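2-oxoglutarate carboxylase small subunit (Hydrogenobacter thermophilus, PDB 7KCT) is the small, biotin carboxylase-type subunit of a carboxylase, built round an ATP-grasp nucleotide-binding domain and modelled here with ADP, bicarbonate and magnesium. Local coordinates at residues A[340-348]-A[404-415]. Residues are numbered along the deposited sequence; the frame is centred on the assembly and turned at random.
Sequences GYSIECRIN and WEVAVDRMRSAL. With ADP (adenosine-5'-diphosphate), chain D.
I343 and M411 meet at the middle of a helix-on-sheet layer in the biotin carboxylase C-terminal domain, where helix 404-415 lies over strand 341-348 at 30° to it. The tight part is largely apolar. I343 sends CD1 into a notch of the helix, 3.7 Å from CZ3 of W404 and 3.9 Å from both CB of A407 and CG2 of V408. M411 is bent at its second and third torsions, which turns its thioether back over the strand: CE presses on the backbone O of I343 at 3.1 Å, and SD lies 3.6 Å from SG of C345. Toward 348 the packing thins to a single touch, I347 CD1 to L415 CD2 at 4.0 Å. The other face of the helix is turned to the second subunit, where R410 forms a salt bridge with E32 of that subunit; R412 pairs with D409, which also holds R440. On the far side of the strand, R346 reaches ADP, NH1 bonding O1A and NH2 bonding O3A (2.9 Å), while E248 and E304 hold the same guanidinium. The partly exposed end belongs to Y341: the side chains of Y341 and W404 cross at about a right angle in a CH-pi contact, CB of W404 over the Y341 ring face, 4.2 Å from its centroid and only 5° off its normal.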
loop_
_atom_site.group_PDB
_atom_site.type_symbol
_atom_site.label_atom_id
_atom_site.label_comp_id
_atom_site.label_asym_id
_atom_site.label_seq_id
_atom_site.Cartn_x
_atom_site.Cartn_y
_atom_site.Cartn_z
ATOM N N GLY A 340 9.811 9.885 8.786
ATOM C CA GLY A 340 10.111 8.471 8.830
ATOM C C GLY A 340 11.056 8.009 7.738
ATOM O O GLY A 340 11.865 8.752 7.190
ATOM N N TYR A 341 10.947 6.718 7.435
ATOM C CA TYR A 341 11.892 6.041 6.572
ATOM C C TYR A 341 11.148 5.122 5.616
ATOM O O TYR A 341 10.186 4.478 6.017
ATOM C CB TYR A 341 12.872 5.202 7.404
ATOM C CG TYR A 341 13.827 6.003 8.228
ATOM C CD1 TYR A 341 13.499 6.395 9.512
ATOM C CD2 TYR A 341 15.054 6.391 7.713
ATOM C CE1 TYR A 341 14.378 7.149 10.269
ATOM C CE2 TYR A 341 15.936 7.157 8.460
ATOM C CZ TYR A 341 15.588 7.540 9.729
ATOM O OH TYR A 341 16.463 8.296 10.476
ATOM N N SER A 342 11.644 5.030 4.388
ATOM C CA SER A 342 11.058 4.239 3.330
ATOM C C SER A 342 12.165 3.530 2.583
ATOM O O SER A 342 13.244 4.087 2.369
ATOM C CB SER A 342 10.217 5.145 2.416
ATOM O OG SER A 342 9.739 4.436 1.285
ATOM N N ILE A 343 11.896 2.296 2.189
ATOM C CA ILE A 343 12.832 1.455 1.479
ATOM C C ILE A 343 12.094 0.881 0.283
ATOM O O ILE A 343 10.941 0.451 0.409
ATOM C CB ILE A 343 13.366 0.316 2.384
ATOM C CG1 ILE A 343 13.954 0.833 3.690
ATOM C CG2 ILE A 343 14.448 -0.474 1.692
ATOM C CD1 ILE A 343 14.396 -0.291 4.667
ATOM N N GLU A 344 12.773 0.841 -0.858
ATOM C CA GLU A 344 12.309 0.225 -2.074
ATOM C C GLU A 344 13.283 -0.860 -2.497
ATOM O O GLU A 344 14.496 -0.637 -2.566
ATOM C CB GLU A 344 12.150 1.264 -3.216
ATOM C CG GLU A 344 12.015 0.612 -4.630
ATOM C CD GLU A 344 11.749 1.617 -5.760
ATOM O OE1 GLU A 344 12.622 1.892 -6.631
ATOM O OE2 GLU A 344 10.621 2.118 -5.803
ATOM N N CYS A 345 12.743 -2.004 -2.882
ATOM C CA CYS A 345 13.527 -3.080 -3.447
ATOM C C CYS A 345 13.012 -3.375 -4.845
ATOM O O CYS A 345 11.801 -3.474 -5.051
ATOM C CB CYS A 345 13.493 -4.323 -2.573
ATOM S SG CYS A 345 14.225 -4.140 -0.939
ATOM N N ARG A 346 13.932 -3.484 -5.797
ATOM C CA ARG A 346 13.589 -3.852 -7.163
ATOM C C ARG A 346 13.511 -5.355 -7.234
ATOM O O ARG A 346 14.489 -6.044 -6.904
ATOM C CB ARG A 346 14.617 -3.330 -8.156
ATOM C CG ARG A 346 14.822 -1.851 -7.996
ATOM C CD ARG A 346 15.360 -1.284 -9.261
ATOM N NE ARG A 346 15.698 0.126 -9.126
ATOM C CZ ARG A 346 16.138 0.841 -10.142
ATOM N NH1 ARG A 346 16.253 0.240 -11.326
ATOM N NH2 ARG A 346 16.494 2.114 -9.975
ATOM N N ILE A 347 12.350 -5.856 -7.639
ATOM C CA ILE A 347 12.127 -7.282 -7.848
ATOM C C ILE A 347 12.355 -7.519 -9.330
ATOM O O ILE A 347 11.476 -7.222 -10.145
ATOM C CB ILE A 347 10.715 -7.726 -7.460
ATOM C CG1 ILE A 347 10.280 -7.103 -6.148
ATOM C CG2 ILE A 347 10.640 -9.214 -7.447
ATOM C CD1 ILE A 347 11.065 -7.477 -5.063
ATOM N N ASN A 348 13.527 -8.048 -9.682
ATOM C CA ASN A 348 13.891 -8.272 -11.068
ATOM C C ASN A 348 13.847 -9.755 -11.378
ATOM O O ASN A 348 14.102 -10.605 -10.511
ATOM C CB ASN A 348 15.306 -7.745 -11.389
ATOM C CG ASN A 348 15.467 -6.269 -11.125
ATOM O OD1 ASN A 348 14.588 -5.466 -11.415
ATOM N ND2 ASN A 348 16.622 -5.897 -10.575
ATOM N N TRP A 404 13.887 3.466 11.271
ATOM C CA TRP A 404 14.686 2.710 10.301
ATOM C C TRP A 404 14.570 1.193 10.509
ATOM O O TRP A 404 14.391 0.428 9.542
ATOM C CB TRP A 404 16.164 3.150 10.403
ATOM C CG TRP A 404 17.088 2.243 9.690
ATOM C CD1 TRP A 404 18.021 1.410 10.250
ATOM C CD2 TRP A 404 17.195 2.067 8.279
ATOM N NE1 TRP A 404 18.665 0.692 9.270
ATOM C CE2 TRP A 404 18.197 1.096 8.049
ATOM C CE3 TRP A 404 16.530 2.624 7.184
ATOM C CZ2 TRP A 404 18.520 0.649 6.775
ATOM C CZ3 TRP A 404 16.866 2.202 5.938
ATOM C CH2 TRP A 404 17.841 1.206 5.741
ATOM N N GLU A 405 14.739 0.740 11.759
ATOM C CA GLU A 405 14.740 -0.690 12.071
ATOM C C GLU A 405 13.393 -1.347 11.752
ATOM O O GLU A 405 13.345 -2.507 11.349
ATOM C CB GLU A 405 15.077 -0.912 13.561
ATOM C CG GLU A 405 16.491 -0.534 13.999
ATOM C CD GLU A 405 16.704 0.964 14.238
ATOM O OE1 GLU A 405 15.715 1.750 14.316
ATOM O OE2 GLU A 405 17.891 1.355 14.344
ATOM N N VAL A 406 12.292 -0.639 11.993
ATOM C CA VAL A 406 10.962 -1.146 11.673
ATOM C C VAL A 406 10.777 -1.209 10.166
ATOM O O VAL A 406 10.086 -2.098 9.656
ATOM C CB VAL A 406 9.899 -0.267 12.364
ATOM C CG1 VAL A 406 8.459 -0.834 12.148
ATOM C CG2 VAL A 406 10.284 -0.091 13.869
ATOM N N ALA A 407 11.388 -0.267 9.430
ATOM C CA ALA A 407 11.292 -0.284 7.978
ATOM C C ALA A 407 12.005 -1.497 7.412
ATOM O O ALA A 407 11.484 -2.178 6.520
ATOM C CB ALA A 407 11.883 1.013 7.408
ATOM N N VAL A 408 13.190 -1.801 7.940
ATOM C CA VAL A 408 13.912 -3.004 7.536
ATOM C C VAL A 408 13.091 -4.262 7.833
ATOM O O VAL A 408 12.977 -5.163 6.984
ATOM C CB VAL A 408 15.283 -3.051 8.234
ATOM C CG1 VAL A 408 16.002 -4.340 7.874
ATOM C CG2 VAL A 408 16.141 -1.854 7.844
ATOM N N ASP A 409 12.546 -4.351 9.055
ATOM C CA ASP A 409 11.745 -5.509 9.461
ATOM C C ASP A 409 10.503 -5.633 8.588
ATOM O O ASP A 409 10.167 -6.727 8.106
ATOM C CB ASP A 409 11.323 -5.383 10.932
ATOM C CG ASP A 409 12.502 -5.371 11.924
ATOM O OD1 ASP A 409 13.569 -5.968 11.660
ATOM O OD2 ASP A 409 12.336 -4.787 13.007
ATOM N N ARG A 410 9.877 -4.496 8.278
ATOM C CA ARG A 410 8.687 -4.512 7.443
ATOM C C ARG A 410 9.016 -4.975 6.031
ATOM O O ARG A 410 8.243 -5.723 5.426
ATOM C CB ARG A 410 8.054 -3.117 7.421
ATOM C CG ARG A 410 6.863 -2.972 6.487
ATOM C CD ARG A 410 6.076 -1.726 6.953
ATOM N NE ARG A 410 5.397 -2.070 8.197
ATOM C CZ ARG A 410 5.011 -1.217 9.137
ATOM N NH1 ARG A 410 5.277 0.077 9.036
ATOM N NH2 ARG A 410 4.389 -1.681 10.205
ATOM N N MET A 411 10.165 -4.555 5.483
ATOM C CA MET A 411 10.552 -4.987 4.140
ATOM C C MET A 411 10.946 -6.468 4.105
ATOM O O MET A 411 10.581 -7.194 3.170
ATOM C CB MET A 411 11.714 -4.116 3.620
ATOM C CG MET A 411 12.273 -4.568 2.286
ATOM S SD MET A 411 11.144 -4.406 0.859
ATOM C CE MET A 411 11.212 -2.653 0.587
ATOM N N ARG A 412 11.775 -6.912 5.048
ATOM C CA ARG A 412 12.069 -8.342 5.151
ATOM C C ARG A 412 10.778 -9.182 5.147
ATOM O O ARG A 412 10.675 -10.182 4.447
ATOM C CB ARG A 412 12.842 -8.613 6.432
ATOM C CG ARG A 412 13.331 -10.079 6.615
ATOM C CD ARG A 412 13.695 -10.423 8.075
ATOM N NE ARG A 412 12.566 -10.253 9.020
ATOM C CZ ARG A 412 12.526 -9.347 9.998
ATOM N NH1 ARG A 412 13.535 -8.510 10.177
ATOM N NH2 ARG A 412 11.483 -9.270 10.826
ATOM N N SER A 413 9.794 -8.788 5.941
ATOM C CA SER A 413 8.560 -9.558 6.082
ATOM C C SER A 413 7.697 -9.517 4.828
ATOM O O SER A 413 6.985 -10.481 4.530
ATOM C CB SER A 413 7.740 -9.036 7.263
ATOM O OG SER A 413 8.433 -9.254 8.457
ATOM N N ALA A 414 7.657 -8.372 4.159
ATOM C CA ALA A 414 6.953 -8.270 2.891
ATOM C C ALA A 414 7.609 -9.171 1.851
ATOM O O ALA A 414 6.933 -9.975 1.198
ATOM C CB ALA A 414 6.929 -6.814 2.423
ATOM N N LEU A 415 8.938 -9.126 1.767
ATOM C CA LEU A 415 9.670 -9.935 0.791
ATOM C C LEU A 415 9.480 -11.437 1.027
ATOM O O LEU A 415 9.378 -12.236 0.075
ATOM C CB LEU A 415 11.152 -9.591 0.885
ATOM C CG LEU A 415 11.690 -8.283 0.335
ATOM C CD1 LEU A 415 13.098 -8.025 0.849
ATOM C CD2 LEU A 415 11.651 -8.323 -1.198
HETATM P PB ADP D . 16.845 5.189 -12.510
HETATM O O1B ADP D . 15.443 5.657 -12.853
HETATM O O2B ADP D . 17.401 5.310 -11.109
HETATM O O3B ADP D . 17.864 5.375 -13.590
HETATM P PA ADP D . 17.548 2.652 -13.786
HETATM O O1A ADP D . 17.268 1.209 -14.038
HETATM O O2A ADP D . 18.876 3.315 -14.107
HETATM O O3A ADP D . 16.850 3.336 -12.538
HETATM O "O5'" ADP D . 16.578 3.362 -15.350
HETATM C "C5'" ADP D . 15.508 2.429 -15.802
HETATM C "C4'" ADP D . 15.468 2.224 -17.248
HETATM O "O4'" ADP D . 15.970 3.286 -18.029
HETATM C "C3'" ADP D . 16.431 0.914 -17.425
HETATM O "O3'" ADP D . 15.910 0.140 -18.367
HETATM C "C2'" ADP D . 17.730 1.707 -17.848
HETATM O "O2'" ADP D . 18.499 1.006 -18.708
HETATM C "C1'" ADP D . 17.013 2.779 -18.722
HETATM N N9 ADP D . 17.787 4.077 -18.892
HETATM C C8 ADP D . 18.370 4.907 -17.903
HETATM N N7 ADP D . 19.010 5.988 -18.420
HETATM C C5 ADP D . 18.802 5.880 -19.778
HETATM C C6 ADP D . 19.224 6.701 -20.841
HETATM N N6 ADP D . 19.964 7.840 -20.599
HETATM N N1 ADP D . 18.897 6.377 -22.135
HETATM C C2 ADP D . 18.175 5.203 -22.280
HETATM N N3 ADP D . 17.706 4.318 -21.364
HETATM C C4 ADP D . 18.043 4.704 -20.097
#